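Local coordinates for putative p22 protein (Leishmania major, PDB 1YQF) that is of unknown function but belongs to the mitochondrial glycoprotein (MAM33) family and is a sequence homologue of human p32, at residues Y125-A128 and A129-K132; V180-S183 and F184-Q188. One frame throughout, in Å; residues are numbered along the deposited sequence.

Contacts 1 and 2 are both local, made between side chains a few residues apart, but they lie on opposite sides of the chain's centre, with nearest atoms about 18 Å apart. Contact 1 is the junction where the last strand of the antiparallel sheet gives way to the short helix 128-132; contact 2 is a stretch inside the long helix 173-202. Both are partly buried, contact 1 centred about 18 Å from the centre of the chain and contact 2 about 10 Å. In contact 1 one tyrosine ring rests on the first helical turn and the amide bonds are partly weak, whereas contact 2 has a run of regular i to i+4 bonds, with aromatic side chains paired along the helix and one carboxylate bound to a second subunit.

Contact 1: Y125-A128 and A129-K132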
loop_
_atom_site.group_PDB
_atom_site.type_symbol
_atom_site.label_atom_id
_atom_site.label_comp_id
_atom_site.label_asym_id
_atom_site.label_seq_id
_atom_site.Cartn_x
_atom_site.Cartn_y
_atom_site.Cartn_z
ATOM N N TYR A 125 -17.206 -3.150 12.351
ATOM C CA TYR A 125 -17.447 -1.733 12.085
ATOM C C TYR A 125 -18.858 -1.371 12.550
ATOM O O TYR A 125 -19.769 -2.186 12.452
ATOM C CB TYR A 125 -17.356 -1.424 10.590
ATOM C CG TYR A 125 -16.078 -1.832 9.891
ATOM C CD1 TYR A 125 -14.995 -0.961 9.809
ATOM C CD2 TYR A 125 -15.970 -3.072 9.270
ATOM C CE1 TYR A 125 -13.829 -1.330 9.148
ATOM C CE2 TYR A 125 -14.813 -3.442 8.600
ATOM C CZ TYR A 125 -13.748 -2.573 8.544
ATOM O OH TYR A 125 -12.603 -2.955 7.877
ATOM N N ASP A 126 -19.045 -0.141 13.025
ATOM C CA ASP A 126 -20.359 0.303 13.497
ATOM C C ASP A 126 -21.369 0.427 12.358
ATOM O O ASP A 126 -22.560 0.206 12.567
ATOM C CB ASP A 126 -20.251 1.639 14.236
ATOM C CG ASP A 126 -19.541 1.515 15.571
ATOM O OD1 ASP A 126 -19.525 0.460 16.247
ATOM O OD2 ASP A 126 -18.946 2.516 16.020
ATOM N N GLU A 127 -20.893 0.774 11.161
ATOM C CA GLU A 127 -21.780 0.968 10.014
ATOM C C GLU A 127 -21.294 0.275 8.737
ATOM O O GLU A 127 -20.091 0.154 8.484
ATOM C CB GLU A 127 -22.011 2.462 9.764
ATOM C CG GLU A 127 -20.768 3.256 9.405
ATOM C CD GLU A 127 -21.044 4.744 9.280
ATOM O OE1 GLU A 127 -21.548 5.335 10.261
ATOM O OE2 GLU A 127 -20.764 5.321 8.202
ATOM N N ALA A 128 -22.265 -0.175 7.945
ATOM C CA ALA A 128 -22.025 -0.895 6.694
ATOM C C ALA A 128 -21.183 -0.138 5.665
ATOM O O ALA A 128 -20.302 -0.728 5.045
ATOM C CB ALA A 128 -23.360 -1.299 6.070
ATOM N N ALA A 129 -21.467 1.146 5.463
ATOM C CA ALA A 129 -20.743 1.943 4.467
ATOM C C ALA A 129 -19.272 2.099 4.844
ATOM O O ALA A 129 -18.401 2.117 3.985
ATOM C CB ALA A 129 -21.386 3.305 4.298
ATOM N N LEU A 130 -19.007 2.200 6.139
ATOM C CA LEU A 130 -17.642 2.292 6.636
ATOM C C LEU A 130 -16.839 1.045 6.262
ATOM O O LEU A 130 -15.655 1.130 5.946
ATOM C CB LEU A 130 -17.657 2.477 8.154
ATOM C CG LEU A 130 -16.328 2.690 8.879
ATOM C CD1 LEU A 130 -15.577 3.890 8.329
ATOM C CD2 LEU A 130 -16.599 2.868 10.362
ATOM N N ALA A 131 -17.507 -0.104 6.289
ATOM C CA ALA A 131 -16.892 -1.388 5.964
ATOM C C ALA A 131 -16.761 -1.619 4.458
ATOM O O ALA A 131 -15.742 -2.132 3.992
ATOM C CB ALA A 131 -17.709 -2.512 6.584
ATOM N N LYS A 132 -17.790 -1.235 3.704
ATOM C CA LYS A 132 -17.923 -1.669 2.306
ATOM C C LYS A 132 -17.691 -0.586 1.254
ATOM O O LYS A 132 -17.595 -0.902 0.071
ATOM C CB LYS A 132 -19.291 -2.333 2.096
ATOM C CG LYS A 132 -19.402 -3.667 2.814
ATOM C CD LYS A 132 -20.727 -4.360 2.555
ATOM C CE LYS A 132 -21.852 -3.778 3.396
ATOM N NZ LYS A 132 -23.120 -4.536 3.188
#
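The ring of Tyr125 lies flat against Ala131, whose CA stands over the centre of one face, 3.9 Å from the centroid and 13° off the normal, a CH-pi contact. The methyl of Ala131 reaches the same ring nearer its rim, its CB only 3.2 Å from Tyr125 CD2, a tight approach. Leu130 meets the ring obliquely on the CD1 side, where its CG is 4.0 Å from Tyr125 CD1. The rotamer of Tyr125, with CG anti to its own carbonyl carbon (chi1 -55°), presents a ring face to Ala131. Glu127, at the N-cap position, crosses Leu130 at about a right angle and brings its CG to 3.4 Å from Leu130 CB. The backbone bonds of this turn are uneven. Ala131 N gives weak bonds to both Glu127 O and Ala128 O, while Lys132 N makes a firmer one, 2.9 Å to Ala128 O. Beside that carbonyl the lysine chain, bent at chi3, passes Ala128, with Lys132 CE 3.9 Å from Ala128 CB. The contact thus joins the end of strand 116-125, at one margin of the sheet within this chain, to helix 128-132. Tyr125 OH is hydrogen-bonded to Gln107 on strand 105-113, Ala128 and Ala131 touch Thr105 of that strand, and Lys132 packs on Tyr97 of strand 92-99.

Contact 2: V180-S183 and F184-Q188; sequences VLYS and FWAEQ
Four successive i to i+4 backbone bonds run through residues 180-188, within the first half of the C-terminal helix 173-202. Phe184 N bonds to Val180 O, Trp185 N to Leu181 O, Ala186 N to Tyr182 O at 2.8 Å, and Glu187 N to Ser183 O at 2.9 Å. On one side of the helix Tyr182 and Trp185 lie side by side and point the same way. Their rings meet obliquely, with planes at 54° and centroids of the tyrosine ring and the six-membered tryptophan ring 5.1 Å apart. The indole touches through its CE3 and CZ3 atoms: CE3 sits above one face of the tyrosine ring toward its rim, and Trp185 CZ3 comes to 3.6 Å from Tyr182 CZ. Both side chains have CG anti to the backbone N (chi1 -166° for Tyr182, 169° for Trp185), which sends the two rings out alongside each other. Tyr182 also meets Phe65 edge-to-face, and the side chains of both also touch Gln47. Val180 and Phe184 form a second pair one turn apart, with Val180 CG1 3.5 Å from Phe184 CE2. Val180 O lies over one face of the phenylalanine ring, 3.4 Å from Phe184 CD2. Buried Ser183 turns its OG back along the helix to bond Val179 O, so its hydroxyl is satisfied within the helix itself. Glu187 leads outward, and its OE2 is hydrogen-bonded to Tyr146 OH of the second subunit, whose Pro149 it also touches. Regular amide bonding combined with side-chain pairs at i, i+3 and i, i+4 is typical of the middle turns of an alpha helix, here one whose Val180 and Ser183 touch His92 of strand 92-99 and whose Glu187 reaches the second subunit.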
loop_
_atom_site.group_PDB
_atom_site.type_symbol
_atom_site.label_atom_id
_atom_site.label_comp_id
_atom_site.label_asym_id
_atom_site.label_seq_id
_atom_site.Cartn_x
_atom_site.Cartn_y
_atom_site.Cartn_z
ATOM N N VAL A 180 -12.665 -19.282 -7.457
ATOM C CA VAL A 180 -11.493 -19.714 -8.218
ATOM C C VAL A 180 -11.865 -19.931 -9.685
ATOM O O VAL A 180 -11.175 -19.453 -10.580
ATOM C CB VAL A 180 -10.884 -21.025 -7.651
ATOM C CG1 VAL A 180 -9.727 -21.516 -8.517
ATOM C CG2 VAL A 180 -10.394 -20.823 -6.230
ATOM N N LEU A 181 -12.958 -20.652 -9.909
ATOM C CA LEU A 181 -13.432 -20.973 -11.255
ATOM C C LEU A 181 -13.908 -19.737 -12.008
ATOM O O LEU A 181 -13.714 -19.632 -13.217
ATOM C CB LEU A 181 -14.573 -21.997 -11.195
ATOM C CG LEU A 181 -14.214 -23.458 -10.910
ATOM C CD1 LEU A 181 -15.486 -24.292 -10.834
ATOM C CD2 LEU A 181 -13.262 -24.028 -11.956
ATOM N N TYR A 182 -14.538 -18.812 -11.291
ATOM C CA TYR A 182 -15.055 -17.589 -11.890
ATOM C C TYR A 182 -13.904 -16.660 -12.247
ATOM O O TYR A 182 -13.960 -15.961 -13.251
ATOM C CB TYR A 182 -16.023 -16.881 -10.940
ATOM C CG TYR A 182 -16.836 -15.802 -11.611
ATOM C CD1 TYR A 182 -18.052 -16.095 -12.207
ATOM C CD2 TYR A 182 -16.379 -14.487 -11.661
ATOM C CE1 TYR A 182 -18.802 -15.107 -12.831
ATOM C CE2 TYR A 182 -17.122 -13.490 -12.285
ATOM C CZ TYR A 182 -18.332 -13.807 -12.866
ATOM O OH TYR A 182 -19.075 -12.830 -13.483
ATOM N N SER A 183 -12.854 -16.672 -11.432
ATOM C CA SER A 183 -11.665 -15.872 -11.700
ATOM C C SER A 183 -10.953 -16.338 -12.972
ATOM O O SER A 183 -10.540 -15.509 -13.777
ATOM C CB SER A 183 -10.704 -15.909 -10.513
ATOM O OG SER A 183 -11.254 -15.216 -9.404
ATOM N N PHE A 184 -10.822 -17.655 -13.151
ATOM C CA PHE A 184 -10.202 -18.209 -14.356
ATOM C C PHE A 184 -11.006 -17.803 -15.583
ATOM O O PHE A 184 -10.439 -17.396 -16.591
ATOM C CB PHE A 184 -10.117 -19.748 -14.312
ATOM C CG PHE A 184 -9.107 -20.299 -13.327
ATOM C CD1 PHE A 184 -7.879 -19.674 -13.108
ATOM C CD2 PHE A 184 -9.386 -21.473 -12.632
ATOM C CE1 PHE A 184 -6.959 -20.206 -12.199
ATOM C CE2 PHE A 184 -8.469 -22.008 -11.727
ATOM C CZ PHE A 184 -7.258 -21.373 -11.511
ATOM N N TRP A 185 -12.330 -17.915 -15.486
ATOM C CA TRP A 185 -13.217 -17.572 -16.592
ATOM C C TRP A 185 -13.127 -16.092 -16.928
ATOM O O TRP A 185 -12.916 -15.735 -18.078
ATOM C CB TRP A 185 -14.672 -17.937 -16.275
ATOM C CG TRP A 185 -15.636 -17.361 -17.272
ATOM C CD1 TRP A 185 -15.924 -17.853 -18.509
ATOM C CD2 TRP A 185 -16.416 -16.170 -17.126
ATOM N NE1 TRP A 185 -16.839 -17.046 -19.142
ATOM C CE2 TRP A 185 -17.157 -16.004 -18.314
ATOM C CE3 TRP A 185 -16.560 -15.217 -16.106
ATOM C CZ2 TRP A 185 -18.035 -14.936 -18.511
ATOM C CZ3 TRP A 185 -17.435 -14.152 -16.304
ATOM C CH2 TRP A 185 -18.162 -14.024 -17.498
ATOM N N ALA A 186 -13.296 -15.246 -15.914
ATOM C CA ALA A 186 -13.255 -13.794 -16.082
ATOM C C ALA A 186 -11.901 -13.308 -16.582
ATOM O O ALA A 186 -11.831 -12.340 -17.336
ATOM C CB ALA A 186 -13.613 -13.089 -14.773
ATOM N N GLU A 187 -10.834 -13.987 -16.171
ATOM C CA GLU A 187 -9.483 -13.624 -16.595
ATOM C C GLU A 187 -9.316 -13.852 -18.094
ATOM O O GLU A 187 -8.660 -13.073 -18.772
ATOM C CB GLU A 187 -8.437 -14.429 -15.820
ATOM C CG GLU A 187 -7.008 -14.288 -16.334
ATOM C CD GLU A 187 -6.501 -12.855 -16.283
ATOM O OE1 GLU A 187 -6.672 -12.202 -15.225
ATOM O OE2 GLU A 187 -5.926 -12.385 -17.294
ATOM N N GLN A 188 -9.897 -14.937 -18.595
ATOM C CA GLN A 188 -9.883 -15.242 -20.024
ATOM C C GLN A 188 -10.653 -14.177 -20.806
ATOM O O GLN A 188 -10.232 -13.779 -21.886
ATOM C CB GLN A 188 -10.488 -16.630 -20.280
ATOM C CG GLN A 188 -10.601 -17.036 -21.755
ATOM C CD GLN A 188 -9.252 -17.207 -22.438
ATOM O OE1 GLN A 188 -8.296 -17.690 -21.830
ATOM N NE2 GLN A 188 -9.176 -16.820 -23.707
#